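Leucine aminopeptidase (Legionella pneumophila, PDB 5GNE) is probably a zinc-dependent aminopeptidase that removes amino acids from the N-terminal ends of peptides. Local coordinates at residues A[55-59]-A[312-316]; A[283-287]-A[318-323]. All blocks are in the same frame, centred on the assembly; numbering follows the deposited sequence.

Interaction 1: A[55-59]-A[312-316]; sequences CGNYL and GYACS
Asn-57 and Ala-314 make the main polar link between the loop 55-59 and the loop 312-316. The carboxamide of Asn-57 gives its ND2 to Ala-314 O at 2.9 Å, with an N-H...O angle of 157°; the acceptor lies close to the amide plane, and the donor arrives nearly along the C=O axis. With CG anti to the backbone N (chi1 -164°), the amide reaches across to this carbonyl, while its OD1 turns back to take a weak bond from Tyr-58 N. Both ends of the amide are thus engaged, one of them weakly, which would restrict its rotation. A second, weak bond runs from Asn-57 N to Tyr-313 O at 3.3 Å, bent to 133°.

In the apolar part, Leu-59 packs against both Tyr-313 and Ala-314. Leu-59 crosses the Tyr-313 side chain at about a right angle, with Leu-59 CB 4.1 Å from Tyr-313 CE2 and Leu-59 CD2 3.5 Å from Tyr-313 OH. That hydroxyl is hydrogen-bonded to Leu-82 O, and Asn-57 O lies near the plane of the ring, 3.5 Å from Tyr-313 CD2. The CB atoms of Leu-59 and Ala-314 are 4.2 Å apart.

Gly-56 leaves helix 42-55 with positive phi, backbone angles open to a residue without a side chain. The contact joins the N-terminal antiparallel sheet, entered by strand 59-60, to the M28 peptidase domain beside its two-zinc site: the Asn-57 side chain lies about 7 Å from a bound zinc ion, and Ser-316 OG is hydrogen-bonded to the zinc ligand Asp-266.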
loop_
_atom_site.group_PDB
_atom_site.type_symbol
_atom_site.label_atom_id
_atom_site.label_comp_id
_atom_site.label_asym_id
_atom_site.label_seq_id
_atom_site.Cartn_x
_atom_site.Cartn_y
_atom_site.Cartn_z
ATOM N N CYS A 55 3.519 -19.253 7.029
ATOM C CA CYS A 55 3.253 -19.637 5.654
ATOM C C CYS A 55 3.078 -18.487 4.679
ATOM O O CYS A 55 2.914 -18.722 3.481
ATOM C CB CYS A 55 2.002 -20.505 5.605
ATOM S SG CYS A 55 2.175 -22.084 6.453
ATOM N N GLY A 56 3.036 -17.255 5.184
ATOM C CA GLY A 56 2.917 -16.091 4.317
ATOM C C GLY A 56 1.489 -15.696 4.034
ATOM O O GLY A 56 0.538 -16.404 4.346
ATOM N N ASN A 57 1.338 -14.556 3.385
ATOM C CA ASN A 57 0.033 -14.079 2.991
ATOM C C ASN A 57 -0.385 -14.766 1.696
ATOM O O ASN A 57 0.386 -15.510 1.127
ATOM C CB ASN A 57 0.061 -12.560 2.833
ATOM C CG ASN A 57 -1.313 -11.963 2.808
ATOM O OD1 ASN A 57 -2.257 -12.550 3.330
ATOM N ND2 ASN A 57 -1.440 -10.789 2.208
ATOM N N TYR A 58 -1.606 -14.521 1.242
ATOM C CA TYR A 58 -2.057 -15.054 -0.035
ATOM C C TYR A 58 -2.402 -13.949 -1.026
ATOM O O TYR A 58 -2.620 -12.805 -0.652
ATOM C CB TYR A 58 -3.278 -15.942 0.162
ATOM C CG TYR A 58 -4.519 -15.196 0.583
ATOM C CD1 TYR A 58 -4.698 -14.792 1.905
ATOM C CD2 TYR A 58 -5.534 -14.975 -0.307
ATOM C CE1 TYR A 58 -5.834 -14.146 2.297
ATOM C CE2 TYR A 58 -6.694 -14.335 0.077
ATOM C CZ TYR A 58 -6.841 -13.927 1.370
ATOM O OH TYR A 58 -8.000 -13.283 1.736
ATOM N N LEU A 59 -2.436 -14.304 -2.299
ATOM C CA LEU A 59 -2.777 -13.341 -3.331
ATOM C C LEU A 59 -4.121 -13.719 -3.933
ATOM O O LEU A 59 -4.299 -14.838 -4.378
ATOM C CB LEU A 59 -1.698 -13.329 -4.406
ATOM C CG LEU A 59 -1.856 -12.367 -5.590
ATOM C CD1 LEU A 59 -1.750 -10.895 -5.147
ATOM C CD2 LEU A 59 -0.826 -12.715 -6.660
ATOM N N GLY A 312 7.406 -11.859 3.574
ATOM C CA GLY A 312 6.764 -13.042 3.029
ATOM C C GLY A 312 6.135 -12.797 1.655
ATOM O O GLY A 312 6.181 -11.689 1.109
ATOM N N TYR A 313 5.526 -13.845 1.112
ATOM C CA TYR A 313 4.781 -13.775 -0.141
ATOM C C TYR A 313 3.570 -12.849 -0.029
ATOM O O TYR A 313 2.912 -12.819 1.010
ATOM C CB TYR A 313 4.320 -15.187 -0.554
ATOM C CG TYR A 313 3.508 -15.200 -1.826
ATOM C CD1 TYR A 313 4.060 -14.749 -3.012
ATOM C CD2 TYR A 313 2.185 -15.617 -1.832
ATOM C CE1 TYR A 313 3.332 -14.718 -4.170
ATOM C CE2 TYR A 313 1.446 -15.599 -2.988
ATOM C CZ TYR A 313 2.028 -15.145 -4.156
ATOM O OH TYR A 313 1.324 -15.113 -5.320
ATOM N N ALA A 314 3.267 -12.118 -1.100
ATOM C CA ALA A 314 2.058 -11.272 -1.167
ATOM C C ALA A 314 2.015 -10.370 0.060
ATOM O O ALA A 314 1.003 -10.211 0.739
ATOM C CB ALA A 314 0.805 -12.119 -1.262
ATOM N N CYS A 315 3.175 -9.817 0.332
ATOM C CA CYS A 315 3.434 -9.014 1.495
ATOM C C CYS A 315 2.506 -7.807 1.620
ATOM O O CYS A 315 1.902 -7.566 2.680
ATOM C CB CYS A 315 4.877 -8.566 1.422
ATOM S SG CYS A 315 5.322 -7.338 2.796
ATOM N N SER A 316 2.376 -7.052 0.535
ATOM C CA SER A 316 1.573 -5.850 0.598
ATOM C C SER A 316 1.291 -5.352 -0.805
ATOM O O SER A 316 1.740 -5.967 -1.777
ATOM C CB SER A 316 2.287 -4.782 1.428
ATOM O OG SER A 316 1.402 -3.722 1.739
#

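Interaction 2: A[283-287]-A[318-323]; sequences KDYVD and HVNWTN
Tyr-285 directs its side chain at helix 318-323, and its ring meets Thr-322, Val-319 and Asn-323. Thr-322 stands at about a right angle to it, with OG1 3.5 Å from Tyr-285 CD1. The same CD1 is 4.0 Å from Val-319 CG2, a methyl that touches both aromatic groups, since it also lies over the rim of one face of the His-318 ring. Farther along the tyrosine ring, Asn-323 OD1 lies in its plane, 3.8 Å from Tyr-285 CE1, and the amide is turned 76° from the ring. Tyr-285 has left-handed backbone angles (phi 63°), a bend in the loop that joins strand 279-282 of the mixed sheet of the M28 peptidase fold to helix 288-302; the helix opposite leads into strand 328-332, the antiparallel neighbour of 279-282. The His-318 imidazole presents its edge to this bend, with CD2 3.3 Å from Tyr-285 O. A chi1 of 65° folds CG in over the backbone, flanked by N and the carbonyl C, and carries the ring to the loop. Val-286 CG1 approaches it obliquely, 3.9 Å from His-318 CD2, while Tyr-330 meets the imidazole from elsewhere in the chain.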
loop_
_atom_site.group_PDB
_atom_site.type_symbol
_atom_site.label_atom_id
_atom_site.label_comp_id
_atom_site.label_asym_id
_atom_site.label_seq_id
_atom_site.Cartn_x
_atom_site.Cartn_y
_atom_site.Cartn_z
ATOM N N LYS A 283 13.715 -5.441 0.384
ATOM C CA LYS A 283 14.537 -5.758 -0.775
ATOM C C LYS A 283 13.948 -6.800 -1.728
ATOM O O LYS A 283 14.512 -7.025 -2.796
ATOM C CB LYS A 283 15.947 -6.197 -0.370
ATOM C CG LYS A 283 16.203 -6.546 1.073
ATOM C CD LYS A 283 17.684 -6.943 1.191
ATOM C CE LYS A 283 18.135 -7.222 2.612
ATOM N NZ LYS A 283 19.462 -7.912 2.622
ATOM N N ASP A 284 12.854 -7.459 -1.368
ATOM C CA ASP A 284 12.223 -8.333 -2.355
ATOM C C ASP A 284 10.917 -7.743 -2.919
ATOM O O ASP A 284 10.192 -7.007 -2.254
ATOM C CB ASP A 284 12.030 -9.758 -1.789
ATOM C CG ASP A 284 11.438 -9.779 -0.395
ATOM O OD1 ASP A 284 10.359 -9.197 -0.192
ATOM O OD2 ASP A 284 12.065 -10.401 0.501
ATOM N N TYR A 285 10.636 -8.083 -4.167
ATOM C CA TYR A 285 9.405 -7.671 -4.801
ATOM C C TYR A 285 9.299 -6.153 -4.930
ATOM O O TYR A 285 8.208 -5.601 -4.950
ATOM C CB TYR A 285 8.201 -8.243 -4.048
ATOM C CG TYR A 285 7.737 -9.553 -4.632
ATOM C CD1 TYR A 285 6.806 -9.574 -5.672
ATOM C CD2 TYR A 285 8.231 -10.759 -4.173
ATOM C CE1 TYR A 285 6.377 -10.764 -6.230
ATOM C CE2 TYR A 285 7.813 -11.954 -4.726
ATOM C CZ TYR A 285 6.887 -11.948 -5.753
ATOM O OH TYR A 285 6.466 -13.133 -6.304
ATOM N N VAL A 286 10.453 -5.502 -5.043
ATOM C CA VAL A 286 10.563 -4.053 -5.250
ATOM C C VAL A 286 11.599 -3.819 -6.331
ATOM O O VAL A 286 12.324 -4.731 -6.684
ATOM C CB VAL A 286 10.980 -3.288 -3.970
ATOM C CG1 VAL A 286 9.862 -3.314 -2.939
ATOM C CG2 VAL A 286 12.251 -3.897 -3.383
ATOM N N ASP A 287 11.640 -2.615 -6.880
ATOM C CA ASP A 287 12.676 -2.220 -7.833
ATOM C C ASP A 287 13.936 -1.845 -7.079
ATOM O O ASP A 287 13.891 -0.991 -6.190
ATOM C CB ASP A 287 12.226 -1.026 -8.676
ATOM C CG ASP A 287 13.183 -0.708 -9.805
ATOM O OD1 ASP A 287 13.889 0.320 -9.746
ATOM O OD2 ASP A 287 13.215 -1.490 -10.772
ATOM N N HIS A 318 2.297 -3.270 -2.920
ATOM C CA HIS A 318 3.378 -3.083 -3.878
ATOM C C HIS A 318 3.516 -4.288 -4.811
ATOM O O HIS A 318 3.804 -4.125 -5.997
ATOM C CB HIS A 318 4.701 -2.801 -3.156
ATOM C CG HIS A 318 5.196 -3.938 -2.328
ATOM N ND1 HIS A 318 4.526 -4.389 -1.208
ATOM C CD2 HIS A 318 6.287 -4.729 -2.458
ATOM C CE1 HIS A 318 5.184 -5.408 -0.681
ATOM N NE2 HIS A 318 6.256 -5.634 -1.421
ATOM N N VAL A 319 3.230 -5.468 -4.276
ATOM C CA VAL A 319 3.274 -6.732 -5.020
ATOM C C VAL A 319 2.413 -6.704 -6.282
ATOM O O VAL A 319 2.821 -7.217 -7.324
ATOM C CB VAL A 319 2.870 -7.906 -4.090
ATOM C CG1 VAL A 319 2.502 -9.156 -4.862
ATOM C CG2 VAL A 319 4.023 -8.197 -3.124
ATOM N N ASN A 320 1.223 -6.135 -6.205
ATOM C CA ASN A 320 0.396 -6.026 -7.406
ATOM C C ASN A 320 1.020 -5.118 -8.478
ATOM O O ASN A 320 0.937 -5.399 -9.683
ATOM C CB ASN A 320 -0.998 -5.575 -7.039
ATOM C CG ASN A 320 -1.813 -6.700 -6.420
ATOM O OD1 ASN A 320 -1.811 -7.820 -6.923
ATOM N ND2 ASN A 320 -2.480 -6.420 -5.299
ATOM N N TRP A 321 1.678 -4.050 -8.050
ATOM C CA TRP A 321 2.385 -3.230 -9.019
ATOM C C TRP A 321 3.574 -3.980 -9.665
ATOM O O TRP A 321 3.708 -3.978 -10.892
ATOM C CB TRP A 321 2.863 -1.915 -8.365
ATOM C CG TRP A 321 1.740 -0.990 -7.996
ATOM C CD1 TRP A 321 1.154 -0.881 -6.773
ATOM C CD2 TRP A 321 1.021 -0.071 -8.870
ATOM N NE1 TRP A 321 0.128 0.062 -6.813
ATOM C CE2 TRP A 321 0.033 0.575 -8.078
ATOM C CE3 TRP A 321 1.137 0.278 -10.222
ATOM C CZ2 TRP A 321 -0.841 1.540 -8.595
ATOM C CZ3 TRP A 321 0.252 1.255 -10.749
ATOM C CH2 TRP A 321 -0.719 1.865 -9.935
ATOM N N THR A 322 4.457 -4.584 -8.867
ATOM C CA THR A 322 5.613 -5.203 -9.472
ATOM C C THR A 322 5.181 -6.396 -10.341
ATOM O O THR A 322 5.792 -6.648 -11.362
ATOM C CB THR A 322 6.694 -5.618 -8.458
ATOM O OG1 THR A 322 6.544 -6.984 -8.069
ATOM C CG2 THR A 322 6.640 -4.746 -7.264
ATOM N N ASN A 323 4.129 -7.111 -9.955
ATOM C CA ASN A 323 3.632 -8.193 -10.812
ATOM C C ASN A 323 3.228 -7.723 -12.194
ATOM O O ASN A 323 3.240 -8.517 -13.126
ATOM C CB ASN A 323 2.420 -8.889 -10.188
ATOM C CG ASN A 323 2.814 -9.886 -9.144
ATOM O OD1 ASN A 323 3.957 -10.247 -9.075
ATOM N ND2 ASN A 323 1.873 -10.332 -8.330
#

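How the interactions relate
Interaction 1 is the more fully buried and joins the N-terminal sheet to the peptidase domain, whereas interaction 2 is partly buried and stays within that domain. The first relies on hydrogen bonds of an amide and the backbone together with apolar contacts; in the second, rings, methyls and a carbonyl meet without hydrogen bonding between the segments. Both flank the region near the zinc ions, interaction 1 more closely. Their second segments nearly adjoin along the chain, 312-316 running into helix 318-323, and the contacts touch in space: Leu-59 packs on Asn-320 and Asn-323, Ala-314 on Val-319, and Tyr-313 CE1 lies 4.1 Å from Tyr-285 OH.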